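Local coordinates for protein UDP-glucose:anthocyanidin 3-O-glucosyltransferase (Clitoria ternatea, PDB 4REL) that belongs to the UDP-glycosyltransferase family with the GT-B fold and holds KMP in a pocket lined largely by its N-terminal domain, at residues I79-D83 against E189-S193; D114-T118 against T195-L199. All coordinates share one frame; numbering follows the deposited sequence.

Contact 1: I79-D83 against E189-S193; sequences IEKLD and ETLFS. With KMP (3,5,7-trihydroxy-2-(4-hydroxyphenyl)-4H-chromen-4-one), chain B.
Leu82 lays its CD1 methyl squarely on one face of the Phe192 ring, a CH-pi contact with the carbon 3.7 Å from the ring centroid and only 6° off the normal. The same methyl reaches KMP C18 at 3.5 Å, while the rim of the ring meets the chromenone, Phe192 CZ lying 3.4 Å from KMP O12. A branched leucine suits this place because one methyl serves both neighbours and CD2 turns to the hydroxyphenyl ring. Next to the aromatic ring, Ile79 CG2 packs against Phe192 CB at 4.0 Å, its side chain crossing that of Phe192 at about a right angle.

Behind this apolar shell, Phe192 N donates to Asp83 OD1 (2.8 Å, N-H...O angle 140°), nearly in line with the C-O bond of the acid. An aspartate on helix 80-86 thus takes up an N-H of the first turn of helix 191-197, where the helix dipole would probably favour a negative charge. Thr190, with OG1 between its backbone N and carbonyl carbon (chi1 61°), accepts from Ser193 N at 3.0 Å, and Ser193 OG accepts in return from Thr190 N at 2.9 Å. This reciprocal pair is a capping box, starting a helix that lines the KMP pocket.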
ATOM      1  N   ILE A  79      -1.265  16.011   3.337  1.00 14.11           N
ATOM      2  CA  ILE A  79      -2.458  16.098   2.505  1.00 13.62           C
ATOM      3  C   ILE A  79      -2.374  17.218   1.469  1.00 12.75           C
ATOM      4  O   ILE A  79      -2.981  17.125   0.398  1.00 11.58           O
ATOM      5  CB  ILE A  79      -3.730  16.262   3.353  1.00 16.32           C
ATOM      6  CG1 ILE A  79      -3.805  15.150   4.403  1.00 18.66           C
ATOM      7  CG2 ILE A  79      -4.977  16.187   2.487  1.00 18.63           C
ATOM      8  CD1 ILE A  79      -3.772  13.756   3.796  1.00 16.62           C
ATOM      9  N   GLU A  80      -1.630  18.275   1.781  1.00 11.66           N
ATOM     10  CA  GLU A  80      -1.616  19.451   0.904  1.00 10.13           C
ATOM     11  C   GLU A  80      -1.259  19.145  -0.548  1.00 11.44           C
ATOM     12  O   GLU A  80      -1.986  19.544  -1.465  1.00 10.39           O
ATOM     13  CB  GLU A  80      -0.694  20.554   1.425  1.00  9.66           C
ATOM     14  CG  GLU A  80      -0.663  21.734   0.458  1.00 11.08           C
ATOM     15  CD  GLU A  80      -0.089  22.997   1.053  1.00 16.01           C
ATOM     16  OE1 GLU A  80       0.191  23.019   2.268  1.00 15.45           O
ATOM     17  OE2 GLU A  80       0.089  23.968   0.288  1.00 20.98           O
ATOM     18  N   LYS A  81      -0.156  18.435  -0.773  1.00  9.53           N
ATOM     19  CA  LYS A  81       0.244  18.148  -2.149  1.00 10.86           C
ATOM     20  C   LYS A  81      -0.763  17.261  -2.864  1.00 12.76           C
ATOM     21  O   LYS A  81      -0.919  17.359  -4.091  1.00 11.00           O
ATOM     22  CB  LYS A  81       1.647  17.538  -2.209  1.00 12.53           C
ATOM     23  CG  LYS A  81       2.755  18.563  -1.955  1.00 14.59           C
ATOM     24  CD  LYS A  81       4.115  17.893  -1.875  1.00 18.04           C
ATOM     25  CE  LYS A  81       5.229  18.926  -1.883  1.00 23.84           C
ATOM     26  NZ  LYS A  81       6.548  18.297  -1.610  1.00 23.51           N
ATOM     27  N   LEU A  82      -1.445  16.402  -2.109  1.00 10.85           N
ATOM     28  CA  LEU A  82      -2.504  15.565  -2.679  1.00 10.69           C
ATOM     29  C   LEU A  82      -3.656  16.442  -3.167  1.00 12.29           C
ATOM     30  O   LEU A  82      -4.138  16.277  -4.288  1.00  9.77           O
ATOM     31  CB  LEU A  82      -3.044  14.539  -1.673  1.00 13.94           C
ATOM     32  CG  LEU A  82      -2.113  13.724  -0.777  1.00 20.17           C
ATOM     33  CD1 LEU A  82      -2.899  12.643  -0.045  1.00 19.91           C
ATOM     34  CD2 LEU A  82      -0.974  13.113  -1.536  1.00 16.71           C
ATOM     35  N   ASP A  83      -4.115  17.356  -2.314  1.00 11.52           N
ATOM     36  CA  ASP A  83      -5.169  18.292  -2.713  1.00  9.04           C
ATOM     37  C   ASP A  83      -4.774  19.089  -3.956  1.00 14.28           C
ATOM     38  O   ASP A  83      -5.576  19.261  -4.880  1.00 11.78           O
ATOM     39  CB  ASP A  83      -5.453  19.290  -1.585  1.00 10.33           C
ATOM     40  CG  ASP A  83      -6.142  18.661  -0.377  1.00 15.77           C
ATOM     41  OD1 ASP A  83      -6.781  17.600  -0.514  1.00 12.15           O
ATOM     42  OD2 ASP A  83      -6.065  19.260   0.717  1.00 17.05           O
ATOM     43  N   GLU A 189     -12.977  18.690   6.250  1.00 17.11           N
ATOM     44  CA  GLU A 189     -12.971  17.976   4.960  1.00 16.88           C
ATOM     45  C   GLU A 189     -11.942  18.573   4.024  1.00 21.58           C
ATOM     46  O   GLU A 189     -11.711  19.781   4.022  1.00 24.39           O
ATOM     47  CB  GLU A 189     -14.330  18.031   4.270  1.00 24.60           C
ATOM     48  CG  GLU A 189     -15.461  17.417   5.054  1.00 39.96           C
ATOM     49  CD  GLU A 189     -16.744  17.347   4.252  1.00 47.66           C
ATOM     50  OE1 GLU A 189     -17.768  17.896   4.716  1.00 55.28           O
ATOM     51  OE2 GLU A 189     -16.723  16.736   3.162  1.00 42.68           O
ATOM     52  N   THR A 190     -11.323  17.727   3.216  1.00 12.51           N
ATOM     53  CA  THR A 190     -10.334  18.209   2.265  1.00 14.22           C
ATOM     54  C   THR A 190     -10.737  17.722   0.886  1.00 13.77           C
ATOM     55  O   THR A 190     -11.588  16.838   0.768  1.00 14.11           O
ATOM     56  CB  THR A 190      -8.930  17.688   2.604  1.00 17.01           C
ATOM     57  OG1 THR A 190      -8.932  16.254   2.556  1.00 14.65           O
ATOM     58  CG2 THR A 190      -8.498  18.160   4.003  1.00 17.94           C
ATOM     59  N   LEU A 191     -10.141  18.288  -0.159  1.00 12.25           N
ATOM     60  CA  LEU A 191     -10.447  17.808  -1.501  1.00  9.32           C
ATOM     61  C   LEU A 191     -10.112  16.325  -1.583  1.00 13.81           C
ATOM     62  O   LEU A 191     -10.821  15.551  -2.230  1.00 14.19           O
ATOM     63  CB  LEU A 191      -9.676  18.601  -2.567  1.00 13.81           C
ATOM     64  CG  LEU A 191      -9.808  18.077  -3.996  1.00 17.35           C
ATOM     65  CD1 LEU A 191     -11.257  18.056  -4.434  1.00 22.76           C
ATOM     66  CD2 LEU A 191      -8.980  18.947  -4.943  1.00 15.74           C
ATOM     67  N   PHE A 192      -9.049  15.923  -0.893  1.00 12.26           N
ATOM     68  CA  PHE A 192      -8.652  14.517  -0.862  1.00 14.70           C
ATOM     69  C   PHE A 192      -9.714  13.660  -0.178  1.00 12.98           C
ATOM     70  O   PHE A 192     -10.098  12.613  -0.696  1.00 11.04           O
ATOM     71  CB  PHE A 192      -7.295  14.366  -0.170  1.00 13.23           C
ATOM     72  CG  PHE A 192      -6.845  12.943  -0.006  1.00 12.59           C
ATOM     73  CD1 PHE A 192      -6.528  12.167  -1.109  1.00 11.17           C
ATOM     74  CD2 PHE A 192      -6.708  12.392   1.257  1.00 17.66           C
ATOM     75  CE1 PHE A 192      -6.098  10.857  -0.959  1.00 12.67           C
ATOM     76  CE2 PHE A 192      -6.280  11.082   1.414  1.00 19.31           C
ATOM     77  CZ  PHE A 192      -5.973  10.317   0.304  1.00 12.52           C
ATOM     78  N   SER A 193     -10.204  14.093   0.980  1.00 11.90           N
ATOM     79  CA  SER A 193     -11.215  13.289   1.668  1.00 12.07           C
ATOM     80  C   SER A 193     -12.503  13.205   0.865  1.00 11.63           C
ATOM     81  O   SER A 193     -13.147  12.155   0.833  1.00 12.92           O
ATOM     82  CB  SER A 193     -11.492  13.784   3.098  1.00 13.56           C
ATOM     83  OG  SER A 193     -12.241  14.983   3.097  1.00 14.67           O
TER
HETATM   84  C1  KMP B1001      -7.641   6.107   3.386  1.00 19.06           C
HETATM   85  C2  KMP B1001      -6.728   5.417   2.608  1.00 21.94           C
HETATM   86  C3  KMP B1001      -5.487   6.103   2.188  1.00 18.97           C
HETATM   87  C4  KMP B1001      -5.254   7.498   2.613  1.00 20.39           C
HETATM   88  C5  KMP B1001      -6.232   8.108   3.389  1.00 19.25           C
HETATM   89  C6  KMP B1001      -7.393   7.426   3.764  1.00 19.88           C
HETATM   90  C9  KMP B1001      -4.472   5.413   1.358  1.00 24.66           C
HETATM   91  C10 KMP B1001      -3.260   6.175   0.981  1.00 23.50           C
HETATM   92  C11 KMP B1001      -3.123   7.590   1.460  1.00 23.32           C
HETATM   93  C14 KMP B1001      -1.931   8.432   1.130  1.00 25.63           C
HETATM   94  C15 KMP B1001      -1.010   8.066   0.150  1.00 29.35           C
HETATM   95  C16 KMP B1001       0.084   8.871  -0.126  1.00 32.35           C
HETATM   96  C17 KMP B1001       0.271  10.049   0.579  1.00 33.15           C
HETATM   97  C18 KMP B1001      -0.642  10.425   1.555  1.00 32.06           C
HETATM   98  C19 KMP B1001      -1.740   9.619   1.826  1.00 27.69           C
HETATM   99  O12 KMP B1001      -4.109   8.163   2.240  1.00 22.88           O
HETATM  100  O13 KMP B1001      -4.647   4.227   0.992  1.00 26.23           O
HETATM  101  O24 KMP B1001       1.351  10.835   0.306  1.00 37.97           O
HETATM  102  O27 KMP B1001      -2.316   5.550   0.226  1.00 23.83           O
HETATM  103  O29 KMP B1001      -8.316   8.075   4.525  1.00 21.39           O
HETATM  104  O30 KMP B1001      -6.952   4.129   2.227  1.00 26.17           O

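Contact 2: D114-T118 against T195-L199; sequences DAFVT and TLNSL. With KMP (3,5,7-trihydroxy-2-(4-hydroxyphenyl)-4H-chromen-4-one), chain B.
Leu196 sets CD1 over one face of the Phe116 ring, a CH-pi contact (3.5 Å to the centroid, 13° off the normal) made with chi1 at -94°, well away from a staggered value. The ring comes from a type I beta turn, Asp114 to Val117, at the C-terminal end of strand 110-114 in the parallel sheet of the N-terminal Rossmann-like domain of this GT-B protein; the leucine comes from helix 191-197. Each residue of the pair also faces KMP: Leu196 CD2 lies 3.5 Å from KMP C6, and the ring edge points at KMP C9. A leucine can do this because its two methyls diverge, one to the ring and one to the ligand.

An Asx turn sets the phenylalanine in place, Asp114 OD2 accepting from Phe116 N through its anti lone pair, while Asp114 OD1 is held by His17. Farther from KMP, Leu199 CD1 meets the ring edge and its CD2 rests against Ala115 O at 3.5 Å and Ala115 CB; a small alanine allows this close approach. With Thr195 OG1 beside its backbone N (chi1 -62°) and bonded to Leu191 O, CG2 is anti to that N and turns to Phe116 O and the Thr118 side chain. A water hydrogen-bonded to Thr118 OG1 (2.7 Å) donates to Ser198 OG (2.6 Å). Ser198 OG donates to Thr195 O at 2.7 Å, an oxygen that also accepts from Ser198 N.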
ATOM      1  N   ASP A 114      -5.108   4.810 -10.965  1.00  6.59           N
ATOM      2  CA  ASP A 114      -5.242   4.638  -9.527  1.00  8.31           C
ATOM      3  C   ASP A 114      -6.634   5.152  -9.170  1.00 10.77           C
ATOM      4  O   ASP A 114      -7.046   6.190  -9.664  1.00  8.69           O
ATOM      5  CB  ASP A 114      -4.164   5.460  -8.813  1.00  7.87           C
ATOM      6  CG  ASP A 114      -4.137   5.212  -7.315  1.00  8.31           C
ATOM      7  OD1 ASP A 114      -3.150   4.619  -6.819  1.00 10.42           O
ATOM      8  OD2 ASP A 114      -5.105   5.600  -6.629  1.00  9.44           O
ATOM      9  N   ALA A 115      -7.376   4.404  -8.355  1.00  7.58           N
ATOM     10  CA  ALA A 115      -8.756   4.766  -8.019  1.00 10.33           C
ATOM     11  C   ALA A 115      -8.906   6.177  -7.451  1.00  8.77           C
ATOM     12  O   ALA A 115      -9.971   6.782  -7.573  1.00  8.29           O
ATOM     13  CB  ALA A 115      -9.359   3.737  -7.038  1.00  7.69           C
ATOM     14  N   PHE A 116      -7.868   6.687  -6.794  1.00  7.97           N
ATOM     15  CA  PHE A 116      -7.963   8.017  -6.181  1.00  9.66           C
ATOM     16  C   PHE A 116      -8.009   9.135  -7.225  1.00  9.76           C
ATOM     17  O   PHE A 116      -8.448  10.247  -6.921  1.00  9.52           O
ATOM     18  CB  PHE A 116      -6.803   8.293  -5.217  1.00  7.65           C
ATOM     19  CG  PHE A 116      -6.858   7.507  -3.932  1.00 10.23           C
ATOM     20  CD1 PHE A 116      -7.951   6.698  -3.629  1.00 11.28           C
ATOM     21  CD2 PHE A 116      -5.804   7.576  -3.027  1.00 11.68           C
ATOM     22  CE1 PHE A 116      -7.997   5.970  -2.441  1.00 11.51           C
ATOM     23  CE2 PHE A 116      -5.843   6.848  -1.826  1.00 12.26           C
ATOM     24  CZ  PHE A 116      -6.940   6.043  -1.544  1.00 11.18           C
ATOM     25  N   VAL A 117      -7.525   8.861  -8.435  1.00  9.49           N
ATOM     26  CA  VAL A 117      -7.557   9.879  -9.487  1.00  6.84           C
ATOM     27  C   VAL A 117      -8.916   9.810 -10.170  1.00  9.75           C
ATOM     28  O   VAL A 117      -9.050   9.389 -11.319  1.00  9.68           O
ATOM     29  CB  VAL A 117      -6.403   9.712 -10.496  1.00  7.31           C
ATOM     30  CG1 VAL A 117      -6.347  10.915 -11.452  1.00  9.62           C
ATOM     31  CG2 VAL A 117      -5.083   9.594  -9.748  1.00  8.78           C
ATOM     32  N   THR A 118      -9.944  10.222  -9.443  1.00  9.72           N
ATOM     33  CA  THR A 118     -11.304  10.035  -9.935  1.00  9.82           C
ATOM     34  C   THR A 118     -11.610  10.898 -11.154  1.00 10.05           C
ATOM     35  O   THR A 118     -12.495  10.562 -11.939  1.00 11.90           O
ATOM     36  CB  THR A 118     -12.342  10.299  -8.841  1.00  9.70           C
ATOM     37  OG1 THR A 118     -12.221  11.660  -8.410  1.00  8.14           O
ATOM     38  CG2 THR A 118     -12.104   9.360  -7.646  1.00 10.31           C
ATOM     39  N   THR A 195     -12.773  13.331  -2.368  1.00 10.98           N
ATOM     40  CA  THR A 195     -12.479  12.426  -3.472  1.00 11.67           C
ATOM     41  C   THR A 195     -12.615  10.960  -3.029  1.00 13.47           C
ATOM     42  O   THR A 195     -13.274  10.154  -3.699  1.00 12.52           O
ATOM     43  CB  THR A 195     -11.070  12.705  -4.029  1.00 12.16           C
ATOM     44  OG1 THR A 195     -11.023  14.042  -4.550  1.00 11.07           O
ATOM     45  CG2 THR A 195     -10.728  11.739  -5.128  1.00 11.01           C
ATOM     46  N   LEU A 196     -12.010  10.611  -1.896  1.00  8.84           N
ATOM     47  CA  LEU A 196     -12.154   9.253  -1.376  1.00 10.82           C
ATOM     48  C   LEU A 196     -13.619   8.934  -1.092  1.00  8.95           C
ATOM     49  O   LEU A 196     -14.105   7.855  -1.435  1.00 10.28           O
ATOM     50  CB  LEU A 196     -11.276   9.026  -0.137  1.00 12.36           C
ATOM     51  CG  LEU A 196      -9.900   8.417  -0.452  1.00 14.48           C
ATOM     52  CD1 LEU A 196      -9.137   9.222  -1.504  1.00 14.60           C
ATOM     53  CD2 LEU A 196      -9.060   8.283   0.801  1.00 13.53           C
ATOM     54  N   ASN A 197     -14.348   9.882  -0.514  1.00  9.69           N
ATOM     55  CA  ASN A 197     -15.743   9.624  -0.184  1.00 10.53           C
ATOM     56  C   ASN A 197     -16.653   9.457  -1.395  1.00 13.52           C
ATOM     57  O   ASN A 197     -17.783   9.016  -1.255  1.00 16.50           O
ATOM     58  CB  ASN A 197     -16.288  10.721   0.720  1.00 12.63           C
ATOM     59  CG  ASN A 197     -15.705  10.654   2.107  1.00 24.30           C
ATOM     60  OD1 ASN A 197     -15.637  11.660   2.816  1.00 36.10           O
ATOM     61  ND2 ASN A 197     -15.258   9.465   2.497  1.00 16.89           N
ATOM     62  N   SER A 198     -16.163   9.810  -2.578  1.00 10.39           N
ATOM     63  CA  SER A 198     -16.941   9.639  -3.803  1.00 12.05           C
ATOM     64  C   SER A 198     -16.734   8.259  -4.418  1.00 13.57           C
ATOM     65  O   SER A 198     -17.359   7.930  -5.428  1.00 11.43           O
ATOM     66  CB  SER A 198     -16.571  10.702  -4.844  1.00 14.91           C
ATOM     67  OG  SER A 198     -15.320  10.423  -5.462  1.00 15.39           O
ATOM     68  N   LEU A 199     -15.861   7.450  -3.824  1.00  9.71           N
ATOM     69  CA  LEU A 199     -15.501   6.168  -4.447  1.00  8.29           C
ATOM     70  C   LEU A 199     -16.678   5.190  -4.592  1.00 10.76           C
ATOM     71  O   LEU A 199     -16.701   4.378  -5.513  1.00 11.22           O
ATOM     72  CB  LEU A 199     -14.347   5.507  -3.698  1.00  7.47           C
ATOM     73  CG  LEU A 199     -12.966   6.114  -3.946  1.00  8.57           C
ATOM     74  CD1 LEU A 199     -11.995   5.561  -2.913  1.00 11.42           C
ATOM     75  CD2 LEU A 199     -12.483   5.813  -5.377  1.00  6.77           C
TER
HETATM   76  C1  KMP B1001      -7.641   6.107   3.386  1.00 19.06           C
HETATM   77  C2  KMP B1001      -6.728   5.417   2.608  1.00 21.94           C
HETATM   78  C3  KMP B1001      -5.487   6.103   2.188  1.00 18.97           C
HETATM   79  C4  KMP B1001      -5.254   7.498   2.613  1.00 20.39           C
HETATM   80  C5  KMP B1001      -6.232   8.108   3.389  1.00 19.25           C
HETATM   81  C6  KMP B1001      -7.393   7.426   3.764  1.00 19.88           C
HETATM   82  C9  KMP B1001      -4.472   5.413   1.358  1.00 24.66           C
HETATM   83  C10 KMP B1001      -3.260   6.175   0.981  1.00 23.50           C
HETATM   84  C11 KMP B1001      -3.123   7.590   1.460  1.00 23.32           C
HETATM   85  C14 KMP B1001      -1.931   8.432   1.130  1.00 25.63           C
HETATM   86  C15 KMP B1001      -1.010   8.066   0.150  1.00 29.35           C
HETATM   87  C16 KMP B1001       0.084   8.871  -0.126  1.00 32.35           C
HETATM   88  C17 KMP B1001       0.271  10.049   0.579  1.00 33.15           C
HETATM   89  C18 KMP B1001      -0.642  10.425   1.555  1.00 32.06           C
HETATM   90  C19 KMP B1001      -1.740   9.619   1.826  1.00 27.69           C
HETATM   91  O12 KMP B1001      -4.109   8.163   2.240  1.00 22.88           O
HETATM   92  O13 KMP B1001      -4.647   4.227   0.992  1.00 26.23           O
HETATM   93  O24 KMP B1001       1.351  10.835   0.306  1.00 37.97           O
HETATM   94  O27 KMP B1001      -2.316   5.550   0.226  1.00 23.83           O
HETATM   95  O29 KMP B1001      -8.316   8.075   4.525  1.00 21.39           O
HETATM   96  O30 KMP B1001      -6.952   4.129   2.227  1.00 26.17           O
HETATM   97  O   HOH W   1     -14.499  12.294  -7.049  1.00 23.78           O

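Overall arrangement
Contacts 1 and 2 use successive parts of one helix, 191-197: its capped start packs on helix 80-86, and its last turn and the residues after it pack on the loop following strand 110-114. Their centres are about 11 Å apart, and their segments alternate along the chain. The aromatic side chains join them directly, Phe192 CE1 lying 3.9 Å from Phe116 CD2. Together they supply Leu82, Phe116, Phe192 and Leu196, four of the thirteen residues around KMP: Leu82 of contact 1 meets the hydroxyphenyl ring; Phe192, Phe116 and Leu196 all border the fused rings. Hydrogen bonds between KMP and His17 NE2 and Asp181 OD2 complement this largely apolar wall.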